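Long-range contacts in transcriptional regulators (LACI-FAMILY TRANSCRIPTIONAL REGULATORY PROTEIN) (Corynebacterium glutamicum, PDB 3GYB), which probably acts as a LacI-family DNA-binding transcription regulator, with a periplasmic-binding-protein-like domain: residues 100-111 with 133-142; 118-126 with 176-187. One frame throughout, in Å; residues are numbered along the deposited sequence.

Interaction 1: 100-111 with 133-142; sequences NDDFRGAEIATK and RRFESFEATM
D102 and the arginine pair R133 and R134 form the salt-bridge network that ties the start of helix 102-115 to helix 129-144, two neighbouring helices of a periplasmic-binding-protein-like fold; the axes of 102-111 and 133-142 approach to 7.9 Å and cross at -46°. Each arginine takes one carboxylate oxygen side-on, through NE and NH2 together. The NE of R134 meets D102 OD1 at 2.8 Å from above the carboxylate plane, whereas R133 NE reaches D102 OD2 at 3.0 Å on the anti side, with the two flat groups nearly coplanar. Four N-H bonds thus fix the rotation of the buried carboxylate and would favour its charged form.

R133 CB lies over one face of the F103 ring, 4.2 Å from its centroid, with CG and CD running on along CZ and CE2. Further along, A106 CB packs against S137 CB at 3.6 Å. The chi1 of S137 (179°) swings OG away from its own N and toward the other helix, where it donates to a lone pair of F103 O at 2.6 Å. The methyl of T110 fits between T141 CG2 and the selenium of the selenomethionine M142. T110 OG1 sits at the edge of the F138 ring and donates to A106 O in its own helix.

Second-shell partners hold the guanidinium groups: R134 makes a cation-pi contact with Y211, while R133 NH1 donates to R88 O and T90 OG1 and R133 NH2 to T87 OG1.

Interaction 2: 118-126 with 176-187; sequences HTHIAHLRV and EVTAIFSSNDIT
F181 O is gripped twice by strand 121-124: the backbone N of L124 and the ring nitrogen ND1 of H123 donate to it from opposite faces of its carbonyl plane. The chi1 of H123 (174°) turns the ring away from its own N and brings H123 ND1 within 2.8 Å of F181 O, in a bond bent to 134°. This is parallel pairing of strands 121-124 and 179-182 in the sheet of one lobe of a periplasmic-binding-protein-like fold, between strands 207-211 and 150-151. A122 contributes both its N, to A179 O, and its O, which accepts from F181 N at 2.8 Å; S183 N to L124 O continues the ladder.

The H123 and F181 side chains run alongside each other in the same direction, ring planes 38° apart, neither stacked nor edge-to-face. On the other sheet face L124 CG touches I180 CG2 at 3.7 Å, and T187 CG2 reaches L124 CB from the start of helix 185-198. N184 caps that helix, its OD1 accepting from both N and OG1 of T187. Helix 160-173 packs on the A122, L124 and I180 face, helix 102-115 on that of I121 and F181. A water joins H123 NE2, S183 OG and V126 N.

At the N-terminal end of the strand pair A179 CB lies over the H118 ring, 3.7 Å from its centroid. The edge of the H118 ring carries a nearly straight hydrogen bond of 2.8 Å between H118 ND1 and T178 OG1.

How the interactions relate
About 12 Å separates the centres of the two contacts, and their segments alternate along the chain: helix 102-115, strand 121-124, helix 129-144, then strand 179-182. The two helices of interaction 1 pack against the face of the strand pair of interaction 2 that carries I121, H123 and F181. They meet directly where A109 CB packs on F181 CE1 and F138 CE2 on H123 CB, while R134 NH1 probably hydrogen-bonds to S183 O. Both reach toward the magnesium site of D212, D229 and S231: the R134 and N184 side chains each come within about 4 Å of that of D212, so this layered unit borders the metal-binding region.

Interaction 1: 100-111 with 133-142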
loop_
_atom_site.group_PDB
_atom_site.type_symbol
_atom_site.label_atom_id
_atom_site.label_comp_id
_atom_site.label_asym_id
_atom_site.label_seq_id
_atom_site.Cartn_x
_atom_site.Cartn_y
_atom_site.Cartn_z
ATOM N N ASN A 100 -12.302 -15.281 -4.547
ATOM C CA ASN A 100 -11.632 -16.544 -4.316
ATOM C C ASN A 100 -12.459 -17.277 -3.270
ATOM O O ASN A 100 -13.364 -16.698 -2.668
ATOM C CB ASN A 100 -10.197 -16.312 -3.816
ATOM C CG ASN A 100 -10.120 -16.064 -2.318
ATOM O OD1 ASN A 100 -10.934 -15.336 -1.745
ATOM N ND2 ASN A 100 -9.122 -16.656 -1.680
ATOM N N ASP A 101 -12.168 -18.557 -3.075
ATOM C CA ASP A 101 -12.883 -19.346 -2.086
ATOM C C ASP A 101 -12.193 -19.133 -0.738
ATOM O O ASP A 101 -11.162 -19.747 -0.469
ATOM C CB ASP A 101 -12.822 -20.824 -2.465
ATOM C CG ASP A 101 -13.692 -21.686 -1.583
ATOM O OD1 ASP A 101 -13.907 -21.321 -0.408
ATOM O OD2 ASP A 101 -14.146 -22.741 -2.069
ATOM N N ASP A 102 -12.761 -18.264 0.094
ATOM C CA ASP A 102 -12.189 -17.961 1.408
ATOM C C ASP A 102 -12.172 -19.154 2.347
ATOM O O ASP A 102 -11.267 -19.293 3.168
ATOM C CB ASP A 102 -12.952 -16.818 2.076
ATOM C CG ASP A 102 -12.664 -15.482 1.438
ATOM O OD1 ASP A 102 -11.470 -15.127 1.333
ATOM O OD2 ASP A 102 -13.628 -14.792 1.045
ATOM N N PHE A 103 -13.184 -20.009 2.246
ATOM C CA PHE A 103 -13.226 -21.182 3.104
ATOM C C PHE A 103 -12.035 -22.079 2.791
ATOM O O PHE A 103 -11.346 -22.553 3.695
ATOM C CB PHE A 103 -14.539 -21.938 2.897
ATOM C CG PHE A 103 -15.750 -21.168 3.338
ATOM C CD1 PHE A 103 -15.923 -20.831 4.677
ATOM C CD2 PHE A 103 -16.709 -20.765 2.416
ATOM C CE1 PHE A 103 -17.034 -20.104 5.092
ATOM C CE2 PHE A 103 -17.826 -20.037 2.823
ATOM C CZ PHE A 103 -17.988 -19.707 4.162
ATOM N N ARG A 104 -11.784 -22.291 1.504
ATOM C CA ARG A 104 -10.669 -23.123 1.068
ATOM C C ARG A 104 -9.331 -22.484 1.440
ATOM O O ARG A 104 -8.427 -23.159 1.933
ATOM C CB ARG A 104 -10.744 -23.342 -0.445
ATOM C CG ARG A 104 -9.561 -24.092 -1.047
ATOM C CD ARG A 104 -9.350 -25.450 -0.395
ATOM N NE ARG A 104 -8.241 -26.169 -1.014
ATOM C CZ ARG A 104 -7.579 -27.166 -0.439
ATOM N NH1 ARG A 104 -7.911 -27.571 0.779
ATOM N NH2 ARG A 104 -6.577 -27.754 -1.081
ATOM N N GLY A 105 -9.213 -21.181 1.197
ATOM C CA GLY A 105 -7.980 -20.480 1.511
ATOM C C GLY A 105 -7.601 -20.580 2.975
ATOM O O GLY A 105 -6.445 -20.857 3.313
ATOM N N ALA A 106 -8.577 -20.360 3.849
ATOM C CA ALA A 106 -8.343 -20.430 5.285
ATOM C C ALA A 106 -8.042 -21.870 5.701
ATOM O O ALA A 106 -7.299 -22.114 6.647
ATOM C CB ALA A 106 -9.557 -19.906 6.037
ATOM N N GLU A 107 -8.621 -22.824 4.982
ATOM C CA GLU A 107 -8.387 -24.232 5.280
ATOM C C GLU A 107 -6.930 -24.563 4.958
ATOM O O GLU A 107 -6.246 -25.243 5.727
ATOM C CB GLU A 107 -9.319 -25.107 4.440
ATOM C CG GLU A 107 -9.077 -26.599 4.592
ATOM C CD GLU A 107 -10.027 -27.426 3.747
ATOM O OE1 GLU A 107 -10.068 -27.220 2.514
ATOM O OE2 GLU A 107 -10.734 -28.282 4.318
ATOM N N ILE A 108 -6.461 -24.068 3.817
ATOM C CA ILE A 108 -5.091 -24.301 3.390
ATOM C C ILE A 108 -4.113 -23.723 4.406
ATOM O O ILE A 108 -3.149 -24.378 4.793
ATOM C CB ILE A 108 -4.814 -23.649 2.020
ATOM C CG1 ILE A 108 -5.653 -24.338 0.940
ATOM C CG2 ILE A 108 -3.328 -23.725 1.694
ATOM C CD1 ILE A 108 -5.493 -23.735 -0.445
ATOM N N ALA A 109 -4.371 -22.490 4.830
ATOM C CA ALA A 109 -3.510 -21.818 5.791
ATOM C C ALA A 109 -3.439 -22.564 7.113
ATOM O O ALA A 109 -2.357 -22.794 7.649
ATOM C CB ALA A 109 -4.007 -20.395 6.032
ATOM N N THR A 110 -4.602 -22.936 7.637
ATOM C CA THR A 110 -4.675 -23.635 8.909
ATOM C C THR A 110 -4.044 -25.014 8.814
ATOM O O THR A 110 -3.260 -25.406 9.677
ATOM C CB THR A 110 -6.136 -23.760 9.366
ATOM O OG1 THR A 110 -6.733 -22.457 9.365
ATOM C CG2 THR A 110 -6.217 -24.337 10.772
ATOM N N LYS A 111 -4.383 -25.739 7.753
ATOM C CA LYS A 111 -3.845 -27.075 7.544
ATOM C C LYS A 111 -2.324 -27.017 7.418
ATOM O O LYS A 111 -1.625 -27.913 7.883
ATOM C CB LYS A 111 -4.455 -27.697 6.284
ATOM C CG LYS A 111 -3.981 -29.125 5.989
ATOM C CD LYS A 111 -4.370 -30.084 7.103
ATOM C CE LYS A 111 -3.985 -31.516 6.760
ATOM N NZ LYS A 111 -4.568 -31.947 5.461
ATOM N N ARG A 133 -15.765 -15.461 6.910
ATOM C CA ARG A 133 -15.602 -16.744 6.245
ATOM C C ARG A 133 -14.275 -17.396 6.629
ATOM O O ARG A 133 -14.218 -18.597 6.897
ATOM C CB ARG A 133 -15.679 -16.569 4.724
ATOM C CG ARG A 133 -17.078 -16.232 4.206
ATOM C CD ARG A 133 -17.139 -16.335 2.684
ATOM N NE ARG A 133 -16.471 -15.224 2.009
ATOM C CZ ARG A 133 -17.018 -14.028 1.813
ATOM N NH1 ARG A 133 -18.249 -13.779 2.243
ATOM N NH2 ARG A 133 -16.338 -13.082 1.176
ATOM N N ARG A 134 -13.207 -16.606 6.661
ATOM C CA ARG A 134 -11.898 -17.138 7.016
ATOM C C ARG A 134 -11.859 -17.585 8.471
ATOM O O ARG A 134 -11.188 -18.559 8.806
ATOM C CB ARG A 134 -10.815 -16.094 6.723
ATOM C CG ARG A 134 -10.685 -15.833 5.227
ATOM C CD ARG A 134 -9.760 -14.678 4.889
ATOM N NE ARG A 134 -9.965 -14.269 3.499
ATOM C CZ ARG A 134 -9.401 -13.206 2.931
ATOM N NH1 ARG A 134 -8.579 -12.427 3.625
ATOM N NH2 ARG A 134 -9.677 -12.910 1.666
ATOM N N PHE A 135 -12.589 -16.880 9.331
ATOM C CA PHE A 135 -12.650 -17.232 10.744
ATOM C C PHE A 135 -13.422 -18.537 10.904
ATOM O O PHE A 135 -13.007 -19.427 11.642
ATOM C CB PHE A 135 -13.347 -16.126 11.547
ATOM C CG PHE A 135 -13.897 -16.595 12.868
ATOM C CD1 PHE A 135 -13.048 -16.889 13.931
ATOM C CD2 PHE A 135 -15.266 -16.788 13.028
ATOM C CE1 PHE A 135 -13.554 -17.372 15.140
ATOM C CE2 PHE A 135 -15.783 -17.272 14.231
ATOM C CZ PHE A 135 -14.924 -17.564 15.288
ATOM N N GLU A 136 -14.551 -18.644 10.212
ATOM C CA GLU A 136 -15.368 -19.848 10.295
ATOM C C GLU A 136 -14.609 -21.073 9.794
ATOM O O GLU A 136 -14.677 -22.147 10.397
ATOM C CB GLU A 136 -16.663 -19.655 9.503
ATOM C CG GLU A 136 -17.543 -18.546 10.052
ATOM C CD GLU A 136 -18.865 -18.431 9.317
ATOM O OE1 GLU A 136 -18.850 -18.301 8.072
ATOM O OE2 GLU A 136 -19.918 -18.466 9.986
ATOM N N SER A 137 -13.878 -20.913 8.697
ATOM C CA SER A 137 -13.105 -22.018 8.149
ATOM C C SER A 137 -11.956 -22.368 9.092
ATOM O O SER A 137 -11.626 -23.538 9.274
ATOM C CB SER A 137 -12.565 -21.655 6.765
ATOM O OG SER A 137 -11.786 -22.718 6.238
ATOM N N PHE A 138 -11.337 -21.352 9.686
ATOM C CA PHE A 138 -10.253 -21.599 10.630
ATOM C C PHE A 138 -10.761 -22.510 11.750
ATOM O O PHE A 138 -10.142 -23.524 12.074
ATOM C CB PHE A 138 -9.758 -20.278 11.234
ATOM C CG PHE A 138 -8.905 -20.455 12.460
ATOM C CD1 PHE A 138 -7.630 -21.002 12.367
ATOM C CD2 PHE A 138 -9.382 -20.079 13.715
ATOM C CE1 PHE A 138 -6.839 -21.173 13.503
ATOM C CE2 PHE A 138 -8.598 -20.248 14.860
ATOM C CZ PHE A 138 -7.325 -20.794 14.754
ATOM N N GLU A 139 -11.901 -22.153 12.331
ATOM C CA GLU A 139 -12.455 -22.946 13.419
ATOM C C GLU A 139 -12.844 -24.344 12.971
ATOM O O GLU A 139 -12.560 -25.321 13.663
ATOM C CB GLU A 139 -13.677 -22.257 14.039
ATOM C CG GLU A 139 -13.365 -20.989 14.830
ATOM C CD GLU A 139 -14.301 -20.795 16.012
ATOM O OE1 GLU A 139 -15.507 -21.095 15.874
ATOM O OE2 GLU A 139 -13.837 -20.332 17.079
ATOM N N ALA A 140 -13.500 -24.444 11.820
ATOM C CA ALA A 140 -13.929 -25.747 11.318
ATOM C C ALA A 140 -12.736 -26.651 11.023
ATOM O O ALA A 140 -12.768 -27.854 11.292
ATOM C CB ALA A 140 -14.775 -25.576 10.059
ATOM N N THR A 141 -11.681 -26.073 10.460
ATOM C CA THR A 141 -10.493 -26.849 10.137
ATOM C C THR A 141 -9.785 -27.290 11.410
ATOM O O THR A 141 -9.300 -28.421 11.485
ATOM C CB THR A 141 -9.531 -26.038 9.264
ATOM O OG1 THR A 141 -10.199 -25.674 8.051
ATOM C CG2 THR A 141 -8.283 -26.853 8.931
HETATM N N MSE A 142 -9.704 -26.405 12.401
HETATM C CA MSE A 142 -9.060 -26.773 13.656
HETATM C C MSE A 142 -9.821 -27.937 14.303
HETATM O O MSE A 142 -9.220 -28.929 14.689
HETATM C CB MSE A 142 -9.023 -25.579 14.624
HETATM C CG MSE A 142 -8.010 -24.500 14.252
HETATM SE SE MSE A 142 -6.153 -25.032 14.432
HETATM C CE MSE A 142 -6.009 -25.031 16.363
#

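Interaction 2: 118-126 with 176-187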
loop_
_atom_site.group_PDB
_atom_site.type_symbol
_atom_site.label_atom_id
_atom_site.label_comp_id
_atom_site.label_asym_id
_atom_site.label_seq_id
_atom_site.Cartn_x
_atom_site.Cartn_y
_atom_site.Cartn_z
ATOM N N HIS A 118 2.290 -27.518 14.448
ATOM C CA HIS A 118 1.750 -26.578 15.424
ATOM C C HIS A 118 0.385 -27.056 15.908
ATOM O O HIS A 118 -0.408 -27.574 15.123
ATOM C CB HIS A 118 1.597 -25.189 14.794
ATOM C CG HIS A 118 2.895 -24.550 14.411
ATOM N ND1 HIS A 118 3.677 -23.856 15.310
ATOM C CD2 HIS A 118 3.558 -24.518 13.231
ATOM C CE1 HIS A 118 4.767 -23.424 14.698
ATOM N NE2 HIS A 118 4.719 -23.812 13.436
ATOM N N THR A 119 0.115 -26.892 17.201
ATOM C CA THR A 119 -1.176 -27.276 17.762
ATOM C C THR A 119 -1.827 -26.063 18.423
ATOM O O THR A 119 -3.038 -25.876 18.326
ATOM C CB THR A 119 -1.044 -28.427 18.781
ATOM O OG1 THR A 119 -0.010 -28.127 19.724
ATOM C CG2 THR A 119 -0.723 -29.730 18.059
ATOM N N HIS A 120 -1.023 -25.244 19.093
ATOM C CA HIS A 120 -1.534 -24.029 19.724
ATOM C C HIS A 120 -1.492 -22.939 18.662
ATOM O O HIS A 120 -0.573 -22.119 18.611
ATOM C CB HIS A 120 -0.675 -23.656 20.934
ATOM C CG HIS A 120 -0.861 -24.582 22.095
ATOM N ND1 HIS A 120 -2.049 -24.670 22.788
ATOM C CD2 HIS A 120 -0.032 -25.497 22.650
ATOM C CE1 HIS A 120 -1.945 -25.603 23.717
ATOM N NE2 HIS A 120 -0.732 -26.121 23.656
ATOM N N ILE A 121 -2.508 -22.957 17.810
ATOM C CA ILE A 121 -2.627 -22.030 16.696
ATOM C C ILE A 121 -3.687 -20.979 16.968
ATOM O O ILE A 121 -4.783 -21.292 17.434
ATOM C CB ILE A 121 -3.002 -22.799 15.414
ATOM C CG1 ILE A 121 -1.915 -23.833 15.106
ATOM C CG2 ILE A 121 -3.200 -21.833 14.257
ATOM C CD1 ILE A 121 -2.308 -24.865 14.055
ATOM N N ALA A 122 -3.358 -19.726 16.675
ATOM C CA ALA A 122 -4.306 -18.642 16.889
ATOM C C ALA A 122 -4.625 -17.930 15.583
ATOM O O ALA A 122 -3.813 -17.911 14.657
ATOM C CB ALA A 122 -3.749 -17.653 17.899
ATOM N N HIS A 123 -5.815 -17.342 15.523
ATOM C CA HIS A 123 -6.264 -16.614 14.340
ATOM C C HIS A 123 -6.542 -15.155 14.665
ATOM O O HIS A 123 -7.214 -14.854 15.651
ATOM C CB HIS A 123 -7.546 -17.248 13.793
ATOM C CG HIS A 123 -8.170 -16.491 12.659
ATOM N ND1 HIS A 123 -7.548 -16.329 11.439
ATOM C CD2 HIS A 123 -9.383 -15.899 12.543
ATOM C CE1 HIS A 123 -8.353 -15.677 10.619
ATOM N NE2 HIS A 123 -9.473 -15.404 11.264
ATOM N N LEU A 124 -6.005 -14.249 13.853
ATOM C CA LEU A 124 -6.267 -12.824 14.040
ATOM C C LEU A 124 -7.391 -12.516 13.067
ATOM O O LEU A 124 -7.194 -12.543 11.856
ATOM C CB LEU A 124 -5.031 -11.989 13.699
ATOM C CG LEU A 124 -3.881 -12.128 14.689
ATOM C CD1 LEU A 124 -2.674 -11.336 14.201
ATOM C CD2 LEU A 124 -4.341 -11.625 16.052
ATOM N N ARG A 125 -8.575 -12.221 13.588
ATOM C CA ARG A 125 -9.706 -11.976 12.708
ATOM C C ARG A 125 -9.991 -10.539 12.306
ATOM O O ARG A 125 -9.496 -9.591 12.908
ATOM C CB ARG A 125 -10.976 -12.614 13.296
ATOM C CG ARG A 125 -11.347 -12.161 14.685
ATOM C CD ARG A 125 -12.507 -12.995 15.252
ATOM N NE ARG A 125 -13.664 -13.043 14.358
ATOM C CZ ARG A 125 -14.856 -13.527 14.701
ATOM N NH1 ARG A 125 -15.056 -14.006 15.922
ATOM N NH2 ARG A 125 -15.852 -13.527 13.824
ATOM N N VAL A 126 -10.797 -10.418 11.255
ATOM C CA VAL A 126 -11.231 -9.146 10.689
ATOM C C VAL A 126 -12.754 -9.238 10.570
ATOM O O VAL A 126 -13.289 -10.306 10.278
ATOM C CB VAL A 126 -10.606 -8.930 9.295
ATOM C CG1 VAL A 126 -11.168 -7.674 8.658
ATOM C CG2 VAL A 126 -9.093 -8.825 9.424
ATOM N N GLU A 176 1.399 -19.610 25.015
ATOM C CA GLU A 176 1.597 -20.969 24.513
ATOM C C GLU A 176 1.444 -21.021 22.991
ATOM O O GLU A 176 1.834 -22.000 22.351
ATOM C CB GLU A 176 0.588 -21.930 25.156
ATOM C CG GLU A 176 -0.851 -21.703 24.719
ATOM C CD GLU A 176 -1.612 -20.741 25.614
ATOM O OE1 GLU A 176 -0.977 -19.928 26.318
ATOM O OE2 GLU A 176 -2.860 -20.793 25.600
ATOM N N VAL A 177 0.866 -19.971 22.415
ATOM C CA VAL A 177 0.663 -19.911 20.969
ATOM C C VAL A 177 1.991 -19.946 20.218
ATOM O O VAL A 177 2.901 -19.174 20.520
ATOM C CB VAL A 177 -0.102 -18.631 20.576
ATOM C CG1 VAL A 177 -0.108 -18.456 19.059
ATOM C CG2 VAL A 177 -1.525 -18.714 21.097
ATOM N N THR A 178 2.092 -20.839 19.237
ATOM C CA THR A 178 3.320 -20.973 18.455
ATOM C C THR A 178 3.168 -20.566 16.994
ATOM O O THR A 178 4.159 -20.449 16.269
ATOM C CB THR A 178 3.856 -22.424 18.502
ATOM O OG1 THR A 178 2.898 -23.316 17.913
ATOM C CG2 THR A 178 4.105 -22.844 19.935
ATOM N N ALA A 179 1.934 -20.342 16.556
ATOM C CA ALA A 179 1.699 -19.952 15.171
ATOM C C ALA A 179 0.425 -19.140 15.068
ATOM O O ALA A 179 -0.533 -19.379 15.802
ATOM C CB ALA A 179 1.602 -21.192 14.283
ATOM N N ILE A 180 0.426 -18.180 14.154
ATOM C CA ILE A 180 -0.728 -17.324 13.943
ATOM C C ILE A 180 -1.138 -17.299 12.479
ATOM O O ILE A 180 -0.291 -17.146 11.596
ATOM C CB ILE A 180 -0.424 -15.860 14.364
ATOM C CG1 ILE A 180 -0.178 -15.788 15.872
ATOM C CG2 ILE A 180 -1.578 -14.948 13.955
ATOM C CD1 ILE A 180 0.337 -14.428 16.357
ATOM N N PHE A 181 -2.430 -17.489 12.224
ATOM C CA PHE A 181 -2.962 -17.383 10.873
ATOM C C PHE A 181 -3.685 -16.043 10.882
ATOM O O PHE A 181 -4.749 -15.901 11.487
ATOM C CB PHE A 181 -3.943 -18.520 10.537
ATOM C CG PHE A 181 -4.867 -18.207 9.379
ATOM C CD1 PHE A 181 -4.408 -17.516 8.259
ATOM C CD2 PHE A 181 -6.202 -18.597 9.416
ATOM C CE1 PHE A 181 -5.259 -17.217 7.199
ATOM C CE2 PHE A 181 -7.062 -18.303 8.360
ATOM C CZ PHE A 181 -6.591 -17.611 7.250
ATOM N N SER A 182 -3.080 -15.050 10.237
ATOM C CA SER A 182 -3.649 -13.714 10.163
ATOM C C SER A 182 -4.665 -13.652 9.028
ATOM O O SER A 182 -4.392 -14.101 7.916
ATOM C CB SER A 182 -2.535 -12.691 9.919
ATOM O OG SER A 182 -3.053 -11.375 9.956
ATOM N N SER A 183 -5.830 -13.076 9.306
ATOM C CA SER A 183 -6.888 -12.995 8.308
ATOM C C SER A 183 -6.417 -12.373 7.001
ATOM O O SER A 183 -6.920 -12.713 5.935
ATOM C CB SER A 183 -8.086 -12.214 8.860
ATOM O OG SER A 183 -9.238 -12.456 8.070
ATOM N N ASN A 184 -5.450 -11.463 7.077
ATOM C CA ASN A 184 -4.915 -10.844 5.867
ATOM C C ASN A 184 -3.494 -10.351 6.098
ATOM O O ASN A 184 -3.019 -10.317 7.231
ATOM C CB ASN A 184 -5.808 -9.695 5.405
ATOM C CG ASN A 184 -6.077 -8.705 6.504
ATOM O OD1 ASN A 184 -5.154 -8.105 7.051
ATOM N ND2 ASN A 184 -7.349 -8.540 6.854
ATOM N N ASP A 185 -2.816 -9.990 5.012
ATOM C CA ASP A 185 -1.433 -9.528 5.092
ATOM C C ASP A 185 -1.197 -8.265 5.904
ATOM O O ASP A 185 -0.252 -8.207 6.686
ATOM C CB ASP A 185 -0.867 -9.301 3.687
ATOM C CG ASP A 185 -0.566 -10.594 2.953
ATOM O OD1 ASP A 185 -0.765 -11.692 3.531
ATOM O OD2 ASP A 185 -0.117 -10.504 1.783
ATOM N N ILE A 186 -2.031 -7.247 5.720
ATOM C CA ILE A 186 -1.809 -6.001 6.440
ATOM C C ILE A 186 -1.873 -6.252 7.946
ATOM O O ILE A 186 -1.100 -5.684 8.712
ATOM C CB ILE A 186 -2.819 -4.907 5.996
ATOM C CG1 ILE A 186 -2.367 -3.543 6.519
ATOM C CG2 ILE A 186 -4.215 -5.233 6.480
ATOM C CD1 ILE A 186 -1.000 -3.115 5.999
ATOM N N THR A 187 -2.775 -7.128 8.367
ATOM C CA THR A 187 -2.869 -7.454 9.783
ATOM C C THR A 187 -1.599 -8.209 10.196
ATOM O O THR A 187 -1.067 -8.001 11.290
ATOM C CB THR A 187 -4.124 -8.311 10.056
ATOM O OG1 THR A 187 -5.288 -7.509 9.816
ATOM C CG2 THR A 187 -4.149 -8.807 11.510
HETATM O O HOH W 1 1.875 -25.548 18.990
HETATM O O HOH W 2 -10.916 -13.370 9.965
#